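Local coordinates for protein peptide ABC transporter permease (Staphylococcus hominis, PDB 6EXS) that probably imports peptides, among them the thioalcohol-conjugated dipeptide precursors of axillary malodour, across the bacterial membrane as a POT-family transporter, at residues A[55-58]-A[59-62]; A[167-170]-A[171-174]; A[310-313]-A[314-318]; A[392-395]-A[396-400]. All blocks are in the same frame, centred on the assembly; numbering follows the deposited sequence.

Interaction 1: residues A[55-58]-A[59-62]; sequences DKTT and AMSI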
loop_
_atom_site.group_PDB
_atom_site.type_symbol
_atom_site.label_atom_id
_atom_site.label_comp_id
_atom_site.label_asym_id
_atom_site.label_seq_id
_atom_site.Cartn_x
_atom_site.Cartn_y
_atom_site.Cartn_z
ATOM N N ASP A 55 22.136 8.131 4.162
ATOM C CA ASP A 55 22.463 6.941 4.938
ATOM C C ASP A 55 21.493 5.834 4.550
ATOM O O ASP A 55 20.284 6.079 4.463
ATOM C CB ASP A 55 22.333 7.257 6.444
ATOM C CG ASP A 55 22.323 6.052 7.368
ATOM O OD1 ASP A 55 23.209 5.170 7.215
ATOM O OD2 ASP A 55 21.457 6.004 8.266
ATOM N N LYS A 56 22.025 4.629 4.294
ATOM C CA LYS A 56 21.252 3.449 3.893
ATOM C C LYS A 56 20.046 3.181 4.814
ATOM O O LYS A 56 18.949 3.031 4.303
ATOM C CB LYS A 56 22.165 2.215 3.769
ATOM C CG LYS A 56 21.692 1.206 2.734
ATOM C CD LYS A 56 22.708 0.094 2.511
ATOM C CE LYS A 56 22.504 -1.072 3.453
ATOM N NZ LYS A 56 23.677 -1.985 3.453
ATOM N N THR A 57 20.240 3.186 6.150
ATOM C CA THR A 57 19.199 2.955 7.154
ATOM C C THR A 57 18.117 4.031 7.065
ATOM O O THR A 57 16.924 3.686 7.046
ATOM C CB THR A 57 19.822 2.779 8.552
ATOM O OG1 THR A 57 20.485 1.515 8.579
ATOM C CG2 THR A 57 18.797 2.828 9.682
ATOM N N THR A 58 18.532 5.322 6.957
ATOM C CA THR A 58 17.605 6.456 6.817
ATOM C C THR A 58 16.775 6.328 5.534
ATOM O O THR A 58 15.571 6.557 5.587
ATOM C CB THR A 58 18.336 7.790 6.953
ATOM O OG1 THR A 58 19.072 7.763 8.170
ATOM C CG2 THR A 58 17.389 8.982 6.968
ATOM N N ALA A 59 17.405 5.920 4.410
ATOM C CA ALA A 59 16.744 5.704 3.115
ATOM C C ALA A 59 15.676 4.590 3.223
ATOM O O ALA A 59 14.616 4.689 2.603
ATOM C CB ALA A 59 17.782 5.337 2.057
ATOM N N MET A 60 15.979 3.536 4.017
ATOM C CA MET A 60 15.124 2.385 4.296
ATOM C C MET A 60 13.921 2.827 5.136
ATOM O O MET A 60 12.789 2.499 4.801
ATOM C CB MET A 60 15.924 1.284 5.023
ATOM C CG MET A 60 16.934 0.551 4.138
ATOM S SD MET A 60 17.418 -1.079 4.785
ATOM C CE MET A 60 18.512 -0.626 6.078
ATOM N N SER A 61 14.173 3.599 6.203
ATOM C CA SER A 61 13.155 4.177 7.091
ATOM C C SER A 61 12.155 5.059 6.310
ATOM O O SER A 61 10.944 4.858 6.461
ATOM C CB SER A 61 13.814 4.972 8.217
ATOM O OG SER A 61 12.820 5.542 9.052
ATOM N N ILE A 62 12.667 5.989 5.440
ATOM C CA ILE A 62 11.868 6.880 4.576
ATOM C C ILE A 62 10.847 6.082 3.724
ATOM O O ILE A 62 9.672 6.440 3.708
ATOM C CB ILE A 62 12.771 7.825 3.723
ATOM C CG1 ILE A 62 13.479 8.877 4.622
ATOM C CG2 ILE A 62 11.971 8.508 2.589
ATOM C CD1 ILE A 62 14.774 9.518 4.073
#

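Interaction 2: residues A[167-170]-A[171-174]; sequences IILQ and HFVD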
loop_
_atom_site.group_PDB
_atom_site.type_symbol
_atom_site.label_atom_id
_atom_site.label_comp_id
_atom_site.label_asym_id
_atom_site.label_seq_id
_atom_site.Cartn_x
_atom_site.Cartn_y
_atom_site.Cartn_z
ATOM N N ILE A 167 10.229 -2.795 -14.855
ATOM C CA ILE A 167 10.833 -3.326 -16.083
ATOM C C ILE A 167 11.257 -2.164 -17.001
ATOM O O ILE A 167 12.377 -2.190 -17.519
ATOM C CB ILE A 167 9.915 -4.375 -16.789
ATOM C CG1 ILE A 167 9.693 -5.623 -15.894
ATOM C CG2 ILE A 167 10.448 -4.786 -18.171
ATOM C CD1 ILE A 167 8.544 -6.592 -16.347
ATOM N N ILE A 168 10.401 -1.122 -17.137
ATOM C CA ILE A 168 10.678 0.058 -17.983
ATOM C C ILE A 168 11.750 0.980 -17.374
ATOM O O ILE A 168 12.620 1.470 -18.103
ATOM C CB ILE A 168 9.371 0.829 -18.364
ATOM C CG1 ILE A 168 8.515 -0.018 -19.349
ATOM C CG2 ILE A 168 9.664 2.236 -18.947
ATOM C CD1 ILE A 168 7.197 0.569 -19.753
ATOM N N LEU A 169 11.698 1.199 -16.052
ATOM C CA LEU A 169 12.590 2.127 -15.367
ATOM C C LEU A 169 13.919 1.528 -14.911
ATOM O O LEU A 169 14.798 2.287 -14.495
ATOM C CB LEU A 169 11.858 2.813 -14.221
ATOM C CG LEU A 169 10.731 3.728 -14.709
ATOM C CD1 LEU A 169 9.782 4.027 -13.627
ATOM C CD2 LEU A 169 11.261 5.016 -15.305
ATOM N N GLN A 170 14.128 0.209 -15.110
ATOM C CA GLN A 170 15.401 -0.435 -14.793
ATOM C C GLN A 170 16.532 0.206 -15.593
ATOM O O GLN A 170 17.616 0.411 -15.040
ATOM C CB GLN A 170 15.342 -1.958 -15.008
ATOM C CG GLN A 170 16.652 -2.701 -14.681
ATOM C CD GLN A 170 17.214 -2.408 -13.303
ATOM O OE1 GLN A 170 16.511 -2.458 -12.289
ATOM N NE2 GLN A 170 18.522 -2.185 -13.226
ATOM N N HIS A 171 16.253 0.590 -16.862
ATOM C CA HIS A 171 17.203 1.260 -17.755
ATOM C C HIS A 171 17.709 2.577 -17.163
ATOM O O HIS A 171 18.912 2.819 -17.189
ATOM C CB HIS A 171 16.590 1.504 -19.149
ATOM C CG HIS A 171 17.410 2.419 -20.010
ATOM N ND1 HIS A 171 18.655 2.030 -20.507
ATOM C CD2 HIS A 171 17.167 3.695 -20.396
ATOM C CE1 HIS A 171 19.116 3.070 -21.184
ATOM N NE2 HIS A 171 18.261 4.097 -21.148
ATOM N N PHE A 172 16.793 3.418 -16.625
ATOM C CA PHE A 172 17.132 4.719 -16.046
ATOM C C PHE A 172 17.991 4.606 -14.797
ATOM O O PHE A 172 18.845 5.460 -14.582
ATOM C CB PHE A 172 15.881 5.551 -15.803
ATOM C CG PHE A 172 15.190 5.989 -17.068
ATOM C CD1 PHE A 172 14.252 5.169 -17.688
ATOM C CD2 PHE A 172 15.454 7.233 -17.624
ATOM C CE1 PHE A 172 13.605 5.576 -18.853
ATOM C CE2 PHE A 172 14.793 7.647 -18.782
ATOM C CZ PHE A 172 13.871 6.814 -19.389
ATOM N N VAL A 173 17.798 3.531 -13.999
ATOM C CA VAL A 173 18.621 3.220 -12.820
ATOM C C VAL A 173 20.009 2.791 -13.336
ATOM O O VAL A 173 21.018 3.281 -12.823
ATOM C CB VAL A 173 17.992 2.140 -11.897
ATOM C CG1 VAL A 173 18.788 1.992 -10.601
ATOM C CG2 VAL A 173 16.529 2.452 -11.593
ATOM N N ASP A 174 20.056 1.925 -14.380
ATOM C CA ASP A 174 21.310 1.456 -14.996
ATOM C C ASP A 174 22.199 2.602 -15.513
ATOM O O ASP A 174 23.387 2.616 -15.208
ATOM C CB ASP A 174 21.029 0.437 -16.118
ATOM C CG ASP A 174 20.596 -0.942 -15.649
ATOM O OD1 ASP A 174 20.842 -1.275 -14.470
ATOM O OD2 ASP A 174 20.062 -1.712 -16.483
#

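Interaction 3: residues A[310-313]-A[314-318]; sequences NIYG and LERSD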
loop_
_atom_site.group_PDB
_atom_site.type_symbol
_atom_site.label_atom_id
_atom_site.label_comp_id
_atom_site.label_asym_id
_atom_site.label_seq_id
_atom_site.Cartn_x
_atom_site.Cartn_y
_atom_site.Cartn_z
ATOM N N ASN A 310 15.501 -6.338 -1.281
ATOM C CA ASN A 310 16.109 -5.890 -2.543
ATOM C C ASN A 310 17.578 -5.390 -2.401
ATOM O O ASN A 310 18.406 -5.708 -3.261
ATOM C CB ASN A 310 15.224 -4.837 -3.234
ATOM C CG ASN A 310 14.800 -3.656 -2.393
ATOM O OD1 ASN A 310 14.847 -3.677 -1.161
ATOM N ND2 ASN A 310 14.339 -2.603 -3.054
ATOM N N ILE A 311 17.887 -4.598 -1.332
ATOM C CA ILE A 311 19.239 -4.100 -1.036
ATOM C C ILE A 311 20.123 -5.297 -0.648
ATOM O O ILE A 311 21.285 -5.354 -1.048
ATOM C CB ILE A 311 19.264 -2.987 0.046
ATOM C CG1 ILE A 311 18.417 -1.761 -0.359
ATOM C CG2 ILE A 311 20.710 -2.569 0.373
ATOM C CD1 ILE A 311 18.357 -0.640 0.734
ATOM N N TYR A 312 19.551 -6.263 0.112
ATOM C CA TYR A 312 20.235 -7.500 0.514
ATOM C C TYR A 312 20.582 -8.330 -0.721
ATOM O O TYR A 312 21.688 -8.845 -0.803
ATOM C CB TYR A 312 19.379 -8.319 1.495
ATOM C CG TYR A 312 20.079 -9.541 2.055
ATOM C CD1 TYR A 312 21.124 -9.415 2.969
ATOM C CD2 TYR A 312 19.681 -10.825 1.694
ATOM C CE1 TYR A 312 21.743 -10.536 3.520
ATOM C CE2 TYR A 312 20.308 -11.953 2.222
ATOM C CZ TYR A 312 21.336 -11.805 3.139
ATOM O OH TYR A 312 21.947 -12.913 3.668
ATOM N N GLY A 313 19.658 -8.411 -1.676
ATOM C CA GLY A 313 19.876 -9.112 -2.932
ATOM C C GLY A 313 20.972 -8.448 -3.747
ATOM O O GLY A 313 21.891 -9.125 -4.213
ATOM N N LEU A 314 20.903 -7.105 -3.888
ATOM C CA LEU A 314 21.884 -6.294 -4.620
ATOM C C LEU A 314 23.296 -6.400 -4.027
ATOM O O LEU A 314 24.284 -6.498 -4.770
ATOM C CB LEU A 314 21.407 -4.816 -4.672
ATOM C CG LEU A 314 22.278 -3.775 -5.399
ATOM C CD1 LEU A 314 22.491 -4.129 -6.870
ATOM C CD2 LEU A 314 21.655 -2.423 -5.331
ATOM N N GLU A 315 23.385 -6.411 -2.692
ATOM C CA GLU A 315 24.657 -6.441 -1.972
ATOM C C GLU A 315 25.221 -7.829 -1.665
ATOM O O GLU A 315 26.435 -7.960 -1.545
ATOM C CB GLU A 315 24.550 -5.635 -0.671
ATOM C CG GLU A 315 24.396 -4.146 -0.892
ATOM C CD GLU A 315 24.190 -3.336 0.369
ATOM O OE1 GLU A 315 24.074 -3.938 1.463
ATOM O OE2 GLU A 315 24.112 -2.092 0.257
ATOM N N ARG A 316 24.367 -8.848 -1.493
ATOM C CA ARG A 316 24.854 -10.179 -1.116
ATOM C C ARG A 316 24.698 -11.258 -2.201
ATOM O O ARG A 316 25.417 -12.257 -2.168
ATOM C CB ARG A 316 24.219 -10.632 0.214
ATOM C CG ARG A 316 24.499 -9.653 1.363
ATOM C CD ARG A 316 25.806 -9.911 2.110
ATOM N NE ARG A 316 25.587 -10.638 3.366
ATOM C CZ ARG A 316 25.187 -10.079 4.510
ATOM N NH1 ARG A 316 24.951 -8.772 4.574
ATOM N NH2 ARG A 316 25.009 -10.824 5.593
ATOM N N SER A 317 23.806 -11.059 -3.167
ATOM C CA SER A 317 23.640 -12.059 -4.217
ATOM C C SER A 317 24.425 -11.698 -5.482
ATOM O O SER A 317 24.896 -10.563 -5.613
ATOM C CB SER A 317 22.164 -12.316 -4.507
ATOM O OG SER A 317 21.714 -11.483 -5.557
ATOM N N ASP A 318 24.559 -12.664 -6.407
ATOM C CA ASP A 318 25.281 -12.478 -7.666
ATOM C C ASP A 318 24.483 -11.665 -8.700
ATOM O O ASP A 318 25.016 -11.349 -9.777
ATOM C CB ASP A 318 25.763 -13.832 -8.240
ATOM C CG ASP A 318 24.712 -14.891 -8.551
ATOM O OD1 ASP A 318 23.497 -14.567 -8.529
ATOM O OD2 ASP A 318 25.102 -16.036 -8.850
#

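Interaction 4: residues A[392-395]-A[396-400]; sequences TQFS and VNWVI. With OLC ((2R)-2,3-dihydroxypropyl (9Z)-octadec-9-enoate), chain B; OLC ((2R)-2,3-dihydroxypropyl (9Z)-octadec-9-enoate), chain H.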
loop_
_atom_site.group_PDB
_atom_site.type_symbol
_atom_site.label_atom_id
_atom_site.label_comp_id
_atom_site.label_asym_id
_atom_site.label_seq_id
_atom_site.Cartn_x
_atom_site.Cartn_y
_atom_site.Cartn_z
ATOM N N THR A 392 30.298 -15.694 1.567
ATOM C CA THR A 392 30.161 -16.225 0.200
ATOM C C THR A 392 28.911 -15.677 -0.523
ATOM O O THR A 392 27.791 -15.782 -0.012
ATOM C CB THR A 392 30.179 -17.774 0.215
ATOM O OG1 THR A 392 31.214 -18.244 1.083
ATOM C CG2 THR A 392 30.343 -18.383 -1.175
ATOM N N GLN A 393 29.120 -15.100 -1.720
ATOM C CA GLN A 393 28.063 -14.558 -2.581
ATOM C C GLN A 393 27.229 -15.734 -3.099
ATOM O O GLN A 393 27.789 -16.719 -3.575
ATOM C CB GLN A 393 28.683 -13.741 -3.728
ATOM C CG GLN A 393 27.720 -13.327 -4.818
ATOM C CD GLN A 393 28.367 -12.405 -5.809
ATOM O OE1 GLN A 393 28.375 -11.188 -5.620
ATOM N NE2 GLN A 393 28.899 -12.960 -6.898
ATOM N N PHE A 394 25.904 -15.653 -2.933
ATOM C CA PHE A 394 24.955 -16.697 -3.331
ATOM C C PHE A 394 24.136 -16.286 -4.546
ATOM O O PHE A 394 24.210 -15.141 -4.988
ATOM C CB PHE A 394 24.040 -17.092 -2.151
ATOM C CG PHE A 394 23.327 -15.961 -1.448
ATOM C CD1 PHE A 394 22.069 -15.536 -1.873
ATOM C CD2 PHE A 394 23.888 -15.351 -0.331
ATOM C CE1 PHE A 394 21.403 -14.492 -1.218
ATOM C CE2 PHE A 394 23.223 -14.301 0.321
ATOM C CZ PHE A 394 21.986 -13.880 -0.130
ATOM N N SER A 395 23.357 -17.215 -5.089
ATOM C CA SER A 395 22.530 -16.944 -6.250
ATOM C C SER A 395 21.305 -16.084 -5.871
ATOM O O SER A 395 20.715 -16.272 -4.791
ATOM C CB SER A 395 22.107 -18.260 -6.900
ATOM O OG SER A 395 21.194 -18.076 -7.969
ATOM N N VAL A 396 20.920 -15.143 -6.785
ATOM C CA VAL A 396 19.738 -14.271 -6.662
ATOM C C VAL A 396 18.448 -15.133 -6.647
ATOM O O VAL A 396 17.410 -14.657 -6.189
ATOM C CB VAL A 396 19.708 -13.165 -7.761
ATOM C CG1 VAL A 396 19.245 -13.705 -9.114
ATOM C CG2 VAL A 396 18.845 -11.985 -7.337
ATOM N N ASN A 397 18.538 -16.409 -7.130
ATOM C CA ASN A 397 17.441 -17.387 -7.169
ATOM C C ASN A 397 16.856 -17.575 -5.767
ATOM O O ASN A 397 15.646 -17.777 -5.627
ATOM C CB ASN A 397 17.924 -18.740 -7.723
ATOM C CG ASN A 397 18.329 -18.794 -9.186
ATOM O OD1 ASN A 397 18.211 -17.836 -9.961
ATOM N ND2 ASN A 397 18.810 -19.943 -9.606
ATOM N N TRP A 398 17.723 -17.463 -4.733
ATOM C CA TRP A 398 17.367 -17.537 -3.315
ATOM C C TRP A 398 16.514 -16.337 -2.909
ATOM O O TRP A 398 15.453 -16.531 -2.318
ATOM C CB TRP A 398 18.630 -17.634 -2.437
ATOM C CG TRP A 398 19.340 -18.957 -2.516
ATOM C CD1 TRP A 398 20.614 -19.175 -2.945
ATOM C CD2 TRP A 398 18.808 -20.247 -2.159
ATOM N NE1 TRP A 398 20.917 -20.518 -2.869
ATOM C CE2 TRP A 398 19.831 -21.197 -2.381
ATOM C CE3 TRP A 398 17.568 -20.691 -1.656
ATOM C CZ2 TRP A 398 19.655 -22.562 -2.119
ATOM C CZ3 TRP A 398 17.399 -22.043 -1.390
ATOM C CH2 TRP A 398 18.427 -22.965 -1.640
ATOM N N VAL A 399 16.948 -15.107 -3.264
ATOM C CA VAL A 399 16.245 -13.839 -2.974
ATOM C C VAL A 399 14.884 -13.851 -3.672
ATOM O O VAL A 399 13.893 -13.457 -3.065
ATOM C CB VAL A 399 17.083 -12.584 -3.352
ATOM C CG1 VAL A 399 16.448 -11.307 -2.802
ATOM C CG2 VAL A 399 18.520 -12.713 -2.863
ATOM N N ILE A 400 14.839 -14.361 -4.927
ATOM C CA ILE A 400 13.622 -14.504 -5.726
ATOM C C ILE A 400 12.659 -15.518 -5.062
ATOM O O ILE A 400 11.461 -15.247 -4.988
ATOM C CB ILE A 400 13.950 -14.810 -7.225
ATOM C CG1 ILE A 400 14.649 -13.579 -7.882
ATOM C CG2 ILE A 400 12.673 -15.215 -8.007
ATOM C CD1 ILE A 400 15.373 -13.834 -9.179
HETATM C C18 OLC B . 9.807 -10.377 -13.990
HETATM C C10 OLC B . 11.020 -18.662 -9.652
HETATM C C9 OLC B . 11.606 -19.198 -8.582
HETATM C C17 OLC B . 9.819 -10.748 -12.523
HETATM C C11 OLC B . 11.615 -17.731 -10.684
HETATM C C8 OLC B . 13.022 -19.002 -8.101
HETATM C C24 OLC B . 22.599 -24.268 -4.712
HETATM C C16 OLC B . 10.869 -11.778 -12.149
HETATM C C12 OLC B . 10.714 -16.530 -11.009
HETATM C C7 OLC B . 13.968 -20.173 -8.391
HETATM C C15 OLC B . 10.404 -13.226 -12.202
HETATM C C13 OLC B . 11.199 -15.674 -12.170
HETATM C C6 OLC B . 13.810 -21.410 -7.503
HETATM C C14 OLC B . 11.486 -14.224 -11.799
HETATM C C5 OLC B . 14.438 -21.341 -6.108
HETATM C C4 OLC B . 15.966 -21.398 -6.019
HETATM C C3 OLC B . 16.595 -22.760 -6.277
HETATM C C2 OLC B . 17.912 -22.979 -5.527
HETATM C C21 OLC B . 21.506 -22.271 -5.836
HETATM C C1 OLC B . 19.149 -22.462 -6.209
HETATM C C22 OLC B . 22.690 -23.218 -5.799
HETATM O O19 OLC B . 19.158 -21.667 -7.109
HETATM O O25 OLC B . 22.680 -23.689 -3.416
HETATM O O23 OLC B . 22.877 -23.841 -7.071
HETATM O O20 OLC B . 20.255 -22.987 -5.662
HETATM C C9 OLC H . 8.468 -24.650 -9.747
HETATM C C8 OLC H . 9.849 -24.986 -9.267
HETATM C C24 OLC H . 21.800 -21.621 -9.858
HETATM C C7 OLC H . 10.956 -24.319 -10.078
HETATM C C6 OLC H . 12.350 -24.573 -9.520
HETATM C C5 OLC H . 13.470 -23.939 -10.333
HETATM C C4 OLC H . 14.863 -24.142 -9.756
HETATM C C3 OLC H . 15.971 -23.646 -10.673
HETATM C C2 OLC H . 17.369 -23.802 -10.088
HETATM C C21 OLC H . 20.788 -23.319 -11.443
HETATM C C1 OLC H . 18.456 -23.738 -11.121
HETATM C C22 OLC H . 22.019 -22.870 -10.683
HETATM O O19 OLC H . 18.297 -23.962 -12.296
HETATM O O25 OLC H . 23.024 -21.145 -9.313
HETATM O O23 OLC H . 22.552 -23.919 -9.878
HETATM O O20 OLC H . 19.637 -23.414 -10.566
#

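Interaction 1: residues A[55-58]-A[59-62]
I62 turns CG1 anti to its own carbonyl carbon (chi1 -69°), which sends CD1 back toward T58; the methyls I62 CD1 and T58 CG2 meet at 3.9 Å. The torsion that points the T58 methyl forward along the helix keeps the hydroxyl beside the backbone N, so that OG1 and the backbone N can both reach D55 OD2. T58 OG1 comes to D55 OD2 at 3.0 Å, on the anti lone pair. The amide T58 N approaches the same oxygen, D55 OD2, at 3.3 Å, from above the carboxylate plane. Two donors thus grip one carboxylate oxygen, and the negative charge at this helix start would probably be favoured by the helix dipole. M60 packs back on the same turn: M60 CE lies 3.8 Å from T57 OG1, while M60 CG is 3.2 Å from K56 O. The backbone repeat opens with A59 N to D55 O at 2.9 Å. Beyond the turn, K56 NZ is salt-bridged to E315, and the hydroxyl of S61 donates to the carbonyl of G449. With D55 as N-cap of helix 56-72, this is the classic capped first turn of a helix in a Major Facilitator Superfamily bundle.

Interaction 2: residues A[167-170]-A[171-174]
The ring of F172 is met by L169 obliquely, L169 CD2 standing 3.8 Å from F172 CD1, while the carbonyl oxygen of I168 lies at the ring edge, near its plane. Over one face of the same ring sits CD2 of the neighbouring H171, displaced toward the rim. All of this belongs to the last turns of helix 147-174, one of the long helices of the Major Facilitator Superfamily fold, which is kinked here: the H171 and F172 amides lack the usual bonds to I167 O and I168 O, the distances I167 O to H171 N and I168 O to F172 N both being 4.8 Å. The regular ladder resumes with V173 N to L169 O at 3.3 Å and D174 N to Q170 O at 2.9 Å. On another side of the helix, Q170 and D174 form a polar pair spaced four residues apart. A bend at chi2 (53°) swings the Q170 amide forward over the turn to D174. Each end of that amide has further work, since OE1 accepts from the backbone of A333 and NE2 also donates to E332, which fixes how the group is rotated. D174 OD2 is salt-bridged to R329, a positive charge that would probably offset the carboxylates of D174 and E332. L169, F172 and V173 pack on M38 of helix 16-44. Between the pair itself the two planes are 61° apart: Q170 NE2 gives its hydrogen within its own amide plane, yet meets D174 OD1, 2.8 Å away, from above the carboxylate.

Interaction 3: residues A[310-313]-A[314-318]
R316 folds back over Y312 at the C-terminal end of helix 309-316, a short helix of the transporter's Major Facilitator Superfamily fold. Its CB lies over one face of the ring, 4.2 Å from the centroid of Y312, in a CH-pi contact. R316 CG comes closer, 3.6 Å from Y312 CE1. Bends at chi2 (-87°) and chi3 then curl the chain so that R316 NE passes Y312 CE1 at 3.8 Å. CZ follows, and Y312 CE1 stands over the centre of the guanidinium face, 3.6 Å from R316 CZ. At the tip, NH2 reaches the ring edge in plane, 4.2 Å from Y312 OH. Ring and guanidinium are inclined by 64°, so a ring edge addresses a guanidinium face and the two do not stack. The ring of Y312 has a further aromatic partner, F464, set edge-to-face. I311 and E315 run side by side, and the carboxylate of E315 is salt-bridged to K56. Where the helix gives out, G313 O takes two bonds from S317, reached from opposite faces of its carbonyl plane: one from S317 N at 2.9 Å, the other from S317 OG at 2.7 Å.

Interaction 4: residues A[392-395]-A[396-400]
S395 is the N-cap of helix 396-418, and its hydroxyl oxygen accepts from N397: S395 OG to N397 N is 3.2 Å. The carbonyl of the same residue takes a second amide, W398 N to S395 O at 3.2 Å, a bond between residues three apart. F394, just before the cap, has CG in the crowded position between its backbone N and carbonyl carbon (chi1 52°), and this turns the ring over the first turn. V399 CG2 meets it at the ring edge, 3.8 Å from F394 CE1, the two side chains crossing at about a right angle. A residue before the N-cap touching the fourth residue after it is a hydrophobic staple, here added to the capping bond. W398 joins from another direction, its CD1 oblique to the phenyl ring and 4.1 Å from F394 CD1. Outside the turn, D318 OD1 accepts from V396 N, and R316 lies against F394. Lipid also packs here. The monoolein of chain B lays C2 over one face of the indole and brings O25 to its edge, 3.5 Å from W398 CZ2. N397 is held at its tip by two acceptors: its ND2 donates to the backbone oxygen of N322 and to O19 of the same lipid, the latter with N397 ND2 to O19 at 3.1 Å and an N-H...O angle of 157°.

In the fold
All four contacts are local, made between side chains three to five residues apart at or near a helix end, and they differ in which end they secure. Interactions 1 and 4 start helices with a side-chain cap, a carboxylate in the first and a hydroxyl in the second; interactions 2 and 3 lie at closing turns. Interactions 3 and 4 are buried and touch, D318 serving both F394 and V396, with centres about 8 Å apart. Interaction 1, partly buried, reaches interaction 3 through packing on I311 and one salt bridge, K56 to E315, which joins helix 56-72 to helix 309-316. Interaction 2, also partly buried, touches none of the others. Lipid contact is most extensive at interaction 4.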